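Local coordinates for protein NADPH-flavin oxidoreductase (Vibrio parahaemolyticus serotype O3:K6, PDB 5UU6) that binds flavin mononucleotide and, as a nitroreductase A of the Frp flavin oxidoreductase family, probably uses NADPH to reduce flavins or nitro compounds, at residues 22-26 and 159-163; 59-63 and 73-79. One frame throughout, in Å; residues are numbered along the deposited sequence.

Interaction 1 of 2, residues 22-26 and 159-163; sequences SQPID and CLGHP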
loop_
_atom_site.group_PDB
_atom_site.type_symbol
_atom_site.label_atom_id
_atom_site.label_comp_id
_atom_site.label_asym_id
_atom_site.label_seq_id
_atom_site.Cartn_x
_atom_site.Cartn_y
_atom_site.Cartn_z
ATOM N N SER A 22 -4.131 19.939 -20.736
ATOM C CA SER A 22 -4.146 21.124 -19.893
ATOM C C SER A 22 -5.417 21.255 -19.071
ATOM O O SER A 22 -5.529 22.212 -18.304
ATOM C CB SER A 22 -3.992 22.367 -20.775
ATOM O OG SER A 22 -5.219 22.658 -21.447
ATOM N N GLN A 23 -6.386 20.345 -19.198
ATOM C CA GLN A 23 -7.649 20.572 -18.535
ATOM C C GLN A 23 -7.467 20.371 -17.037
ATOM O O GLN A 23 -6.847 19.380 -16.613
ATOM C CB GLN A 23 -8.719 19.650 -19.104
ATOM C CG GLN A 23 -9.980 19.666 -18.323
ATOM C CD GLN A 23 -11.069 18.815 -18.964
ATOM O OE1 GLN A 23 -12.174 18.788 -18.460
ATOM N NE2 GLN A 23 -10.752 18.110 -20.063
ATOM N N PRO A 24 -7.914 21.300 -16.203
ATOM C CA PRO A 24 -7.756 21.098 -14.760
ATOM C C PRO A 24 -8.781 20.090 -14.269
ATOM O O PRO A 24 -9.739 19.743 -14.965
ATOM C CB PRO A 24 -7.985 22.487 -14.160
ATOM C CG PRO A 24 -8.763 23.248 -15.243
ATOM C CD PRO A 24 -8.268 22.697 -16.540
ATOM N N ILE A 25 -8.534 19.595 -13.065
ATOM C CA ILE A 25 -9.469 18.721 -12.369
ATOM C C ILE A 25 -10.416 19.601 -11.557
ATOM O O ILE A 25 -9.964 20.461 -10.793
ATOM C CB ILE A 25 -8.708 17.735 -11.458
ATOM C CG1 ILE A 25 -7.907 16.707 -12.282
ATOM C CG2 ILE A 25 -9.655 17.092 -10.469
ATOM C CD1 ILE A 25 -6.976 15.768 -11.438
ATOM N N ASP A 26 -11.726 19.387 -11.722
ATOM C CA ASP A 26 -12.728 20.150 -10.985
ATOM C C ASP A 26 -12.525 20.027 -9.483
ATOM O O ASP A 26 -12.140 18.966 -8.979
ATOM C CB ASP A 26 -14.125 19.658 -11.324
ATOM C CG ASP A 26 -14.619 20.184 -12.660
ATOM O OD1 ASP A 26 -13.891 21.000 -13.292
ATOM O OD2 ASP A 26 -15.727 19.759 -13.073
ATOM N N CYS A 159 0.786 11.690 -9.887
ATOM C CA CYS A 159 0.223 12.644 -10.855
ATOM C C CYS A 159 -1.205 12.238 -11.175
ATOM O O CYS A 159 -1.516 11.049 -11.251
ATOM C CB CYS A 159 1.011 12.687 -12.172
ATOM S SG CYS A 159 2.800 12.958 -12.069
ATOM N N LEU A 160 -2.067 13.236 -11.365
ATOM C CA LEU A 160 -3.429 13.040 -11.826
ATOM C C LEU A 160 -3.775 14.110 -12.845
ATOM O O LEU A 160 -3.322 15.258 -12.746
ATOM C CB LEU A 160 -4.457 13.104 -10.688
ATOM C CG LEU A 160 -4.199 12.185 -9.499
ATOM C CD1 LEU A 160 -4.968 12.615 -8.257
ATOM C CD2 LEU A 160 -4.725 10.858 -9.935
ATOM N N GLY A 161 -4.603 13.726 -13.812
ATOM C CA GLY A 161 -5.037 14.673 -14.816
ATOM C C GLY A 161 -5.921 13.989 -15.821
ATOM O O GLY A 161 -6.229 12.793 -15.708
ATOM N N HIS A 162 -6.370 14.787 -16.791
ATOM C CA HIS A 162 -7.085 14.254 -17.941
ATOM C C HIS A 162 -6.083 13.639 -18.906
ATOM O O HIS A 162 -5.124 14.313 -19.306
ATOM C CB HIS A 162 -7.920 15.353 -18.605
ATOM C CG HIS A 162 -8.991 15.887 -17.703
ATOM N ND1 HIS A 162 -10.282 15.398 -17.702
ATOM C CD2 HIS A 162 -8.943 16.828 -16.725
ATOM C CE1 HIS A 162 -10.987 16.028 -16.775
ATOM N NE2 HIS A 162 -10.196 16.894 -16.160
ATOM N N PRO A 163 -6.233 12.376 -19.271
ATOM C CA PRO A 163 -5.210 11.716 -20.079
ATOM C C PRO A 163 -5.128 12.295 -21.462
ATOM O O PRO A 163 -6.136 12.700 -22.054
ATOM C CB PRO A 163 -5.681 10.261 -20.137
ATOM C CG PRO A 163 -6.531 10.131 -18.963
ATOM C CD PRO A 163 -7.274 11.426 -18.861
HETATM O O HOH W 1 -5.200 17.217 -17.170
#
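Residues 22-26 run past the end of strand 152-161 at more than strand spacing, with the CA atoms of Gln23 and His162 6.4 Å apart, and a water joins the two backbones by accepting from His162 N and donating to Gln23 O. In this FMN-dependent nitroreductase fold the contact lays the loop between helices 6-12 and 27-38 against an end of the central antiparallel sheet. Its main feature is an amide-on-ring stack: the carboxamide of Gln23 lies almost parallel to the imidazole of His162, the planes 7° apart, with CD 3.4 Å above the ring. The extended Gln23 chain, its CG anti to the backbone N (chi1 170°), slides along that face, and CG adds a CH-pi contact 3.7 Å from the ring centroid. At the edge of the same ring, NE2 of His162 gives a weak, bent hydrogen bond to Pro24 O (3.1 Å, 128°); together the stack and this bond probably restrict the turning of the imidazole. A backbone hydrogen bond also links His162 with Thr21. Deeper in, Ile25 touches Ala77, and its CD1 meets Leu160 CB at 3.7 Å.

Interaction 2 of 2, residues 59-63 and 73-79; sequences KRSQL and VESAAEF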
loop_
_atom_site.group_PDB
_atom_site.type_symbol
_atom_site.label_atom_id
_atom_site.label_comp_id
_atom_site.label_asym_id
_atom_site.label_seq_id
_atom_site.Cartn_x
_atom_site.Cartn_y
_atom_site.Cartn_z
ATOM N N LYS A 59 7.550 24.978 -7.037
ATOM C CA LYS A 59 7.794 23.702 -6.361
ATOM C C LYS A 59 7.517 22.531 -7.290
ATOM O O LYS A 59 8.224 21.524 -7.261
ATOM C CB LYS A 59 6.946 23.580 -5.094
ATOM C CG LYS A 59 7.291 24.568 -3.998
ATOM C CD LYS A 59 6.504 24.202 -2.753
ATOM C CE LYS A 59 7.110 24.772 -1.504
ATOM N NZ LYS A 59 6.799 23.909 -0.345
ATOM N N ARG A 60 6.472 22.634 -8.104
ATOM C CA ARG A 60 6.224 21.618 -9.113
ATOM C C ARG A 60 7.440 21.434 -10.013
ATOM O O ARG A 60 7.864 20.304 -10.276
ATOM C CB ARG A 60 4.976 22.009 -9.925
ATOM C CG ARG A 60 4.220 20.819 -10.458
ATOM C CD ARG A 60 3.550 19.947 -9.365
ATOM N NE ARG A 60 2.110 20.256 -9.261
ATOM C CZ ARG A 60 1.225 20.042 -10.235
ATOM N NH1 ARG A 60 1.598 19.482 -11.387
ATOM N NH2 ARG A 60 -0.049 20.367 -10.045
ATOM N N SER A 61 8.044 22.539 -10.456
ATOM C CA SER A 61 9.254 22.458 -11.269
ATOM C C SER A 61 10.377 21.754 -10.521
ATOM O O SER A 61 11.051 20.873 -11.066
ATOM C CB SER A 61 9.712 23.863 -11.668
ATOM O OG SER A 61 10.597 23.740 -12.736
ATOM N N GLN A 62 10.618 22.172 -9.279
ATOM C CA GLN A 62 11.663 21.555 -8.468
ATOM C C GLN A 62 11.400 20.069 -8.290
ATOM O O GLN A 62 12.306 19.240 -8.452
ATOM C CB GLN A 62 11.742 22.252 -7.113
ATOM C CG GLN A 62 12.474 23.581 -7.178
ATOM C CD GLN A 62 13.956 23.390 -7.468
ATOM O OE1 GLN A 62 14.732 23.023 -6.579
ATOM N NE2 GLN A 62 14.353 23.620 -8.724
ATOM N N LEU A 63 10.148 19.712 -7.986
ATOM C CA LEU A 63 9.818 18.307 -7.752
ATOM C C LEU A 63 10.020 17.505 -9.020
ATOM O O LEU A 63 10.476 16.352 -8.982
ATOM C CB LEU A 63 8.379 18.180 -7.248
ATOM C CG LEU A 63 8.198 18.630 -5.785
ATOM C CD1 LEU A 63 6.754 18.854 -5.440
ATOM C CD2 LEU A 63 8.825 17.619 -4.801
ATOM N N VAL A 73 5.395 15.349 -13.841
ATOM C CA VAL A 73 5.211 15.911 -12.514
ATOM C C VAL A 73 4.730 17.355 -12.625
ATOM O O VAL A 73 3.843 17.799 -11.877
ATOM C CB VAL A 73 6.513 15.802 -11.701
ATOM C CG1 VAL A 73 6.377 16.595 -10.428
ATOM C CG2 VAL A 73 6.859 14.321 -11.400
ATOM N N GLU A 74 5.290 18.100 -13.590
ATOM C CA GLU A 74 5.006 19.522 -13.746
ATOM C C GLU A 74 3.726 19.747 -14.548
ATOM O O GLU A 74 2.944 20.652 -14.241
ATOM C CB GLU A 74 6.224 20.202 -14.396
ATOM C CG GLU A 74 6.148 21.705 -14.506
ATOM C CD GLU A 74 7.513 22.368 -14.778
ATOM O OE1 GLU A 74 8.496 21.651 -15.086
ATOM O OE2 GLU A 74 7.590 23.616 -14.667
ATOM N N SER A 75 3.467 18.905 -15.535
ATOM C CA SER A 75 2.309 19.079 -16.384
ATOM C C SER A 75 1.039 18.438 -15.825
ATOM O O SER A 75 -0.046 18.754 -16.312
ATOM C CB SER A 75 2.598 18.513 -17.780
ATOM O OG SER A 75 2.570 17.097 -17.749
ATOM N N ALA A 76 1.110 17.591 -14.804
ATOM C CA ALA A 76 -0.140 17.018 -14.307
ATOM C C ALA A 76 -1.039 18.094 -13.712
ATOM O O ALA A 76 -0.570 19.089 -13.143
ATOM C CB ALA A 76 0.117 15.953 -13.247
ATOM N N ALA A 77 -2.353 17.858 -13.822
ATOM C CA ALA A 77 -3.327 18.755 -13.218
ATOM C C ALA A 77 -3.116 18.853 -11.715
ATOM O O ALA A 77 -3.133 19.954 -11.149
ATOM C CB ALA A 77 -4.746 18.276 -13.533
ATOM N N GLU A 78 -2.911 17.716 -11.045
ATOM C CA GLU A 78 -2.648 17.732 -9.618
ATOM C C GLU A 78 -1.490 16.797 -9.307
ATOM O O GLU A 78 -1.258 15.806 -10.010
ATOM C CB GLU A 78 -3.911 17.393 -8.809
ATOM C CG GLU A 78 -5.050 18.398 -9.102
ATOM C CD GLU A 78 -5.034 19.558 -8.126
ATOM O OE1 GLU A 78 -5.697 20.582 -8.403
ATOM O OE2 GLU A 78 -4.351 19.450 -7.083
ATOM N N PHE A 79 -0.740 17.152 -8.266
ATOM C CA PHE A 79 0.393 16.367 -7.817
ATOM C C PHE A 79 0.322 16.220 -6.309
ATOM O O PHE A 79 0.375 17.218 -5.574
ATOM C CB PHE A 79 1.733 16.997 -8.221
ATOM C CG PHE A 79 2.921 16.114 -7.898
ATOM C CD1 PHE A 79 3.063 14.892 -8.535
ATOM C CD2 PHE A 79 3.846 16.482 -6.958
ATOM C CE1 PHE A 79 4.132 14.059 -8.271
ATOM C CE2 PHE A 79 4.935 15.660 -6.687
ATOM C CZ PHE A 79 5.073 14.448 -7.349
#
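The NH1 of Arg60 is gripped by two backbone carbonyls, Ala76 O and Val73 O, each 2.8 Å away. The first bond is nearly straight (168°) and lies in the guanidinium plane; the second is more bent (148°) and leaves that plane by 19°. NH2 adds weak, longer bonds to Ala76 O and to Ala77 O, the latter at 3.3 Å, and NE is bound by Val54 O, outside the two segments. One buried guanidinium thus gathers a carbonyl of helix 72-75 and two of the turn that follows it, and its positive charge probably suits the C-terminal end of that helix. The reach depends on a chain bent at chi2 and chi3, which carries CD past Val73 O and lays one guanidinium face beneath CB of Phe79, 3.4 Å from NE. The Phe79 ring is inclined to the guanidinium and is not stacked on it. Leu63 extends the apolar side of the contact: its CD1 lies 3.9 Å from Phe79 CE2, while its CB meets Val73 CG1 at 4.1 Å. Val73 CG1 in turn sits over the centre of one face of the Phe79 ring. At the more open margin, the Glu74 carboxylate lies alongside Ser61 without a hydrogen bond. Ala77 and Glu78 form a classic beta bulge opposite Leu160 as strand 78-85 begins. Through Arg60 and Leu63, helix 57-66 is joined to helix 72-75 and to this strand, with helix 139-145 packing on Leu63 and Cys159 of strand 152-161 touching Ala76 and Phe79.

From the N terminus, the chain leaves helix 6-12 and passes through residues 22-26, which meet their partner only at the end of strand 152-161; interaction 1 therefore closes a long loop of 132 intervening residues. Interaction 2 is nested within it and closes a short one, as the chain turns from helix 57-66 through helix 72-75 into strand 78-85. The two meet in the sheet, where strands 78-85 and 152-161 are antiparallel neighbours: Leu160 N lies 3.0 Å from Glu78 O, a probable hydrogen bond, and Leu160 O packs on Ala77 CB. Together they tie the loop between helices 6-12 and 27-38, and two further helices, to adjoining central strands.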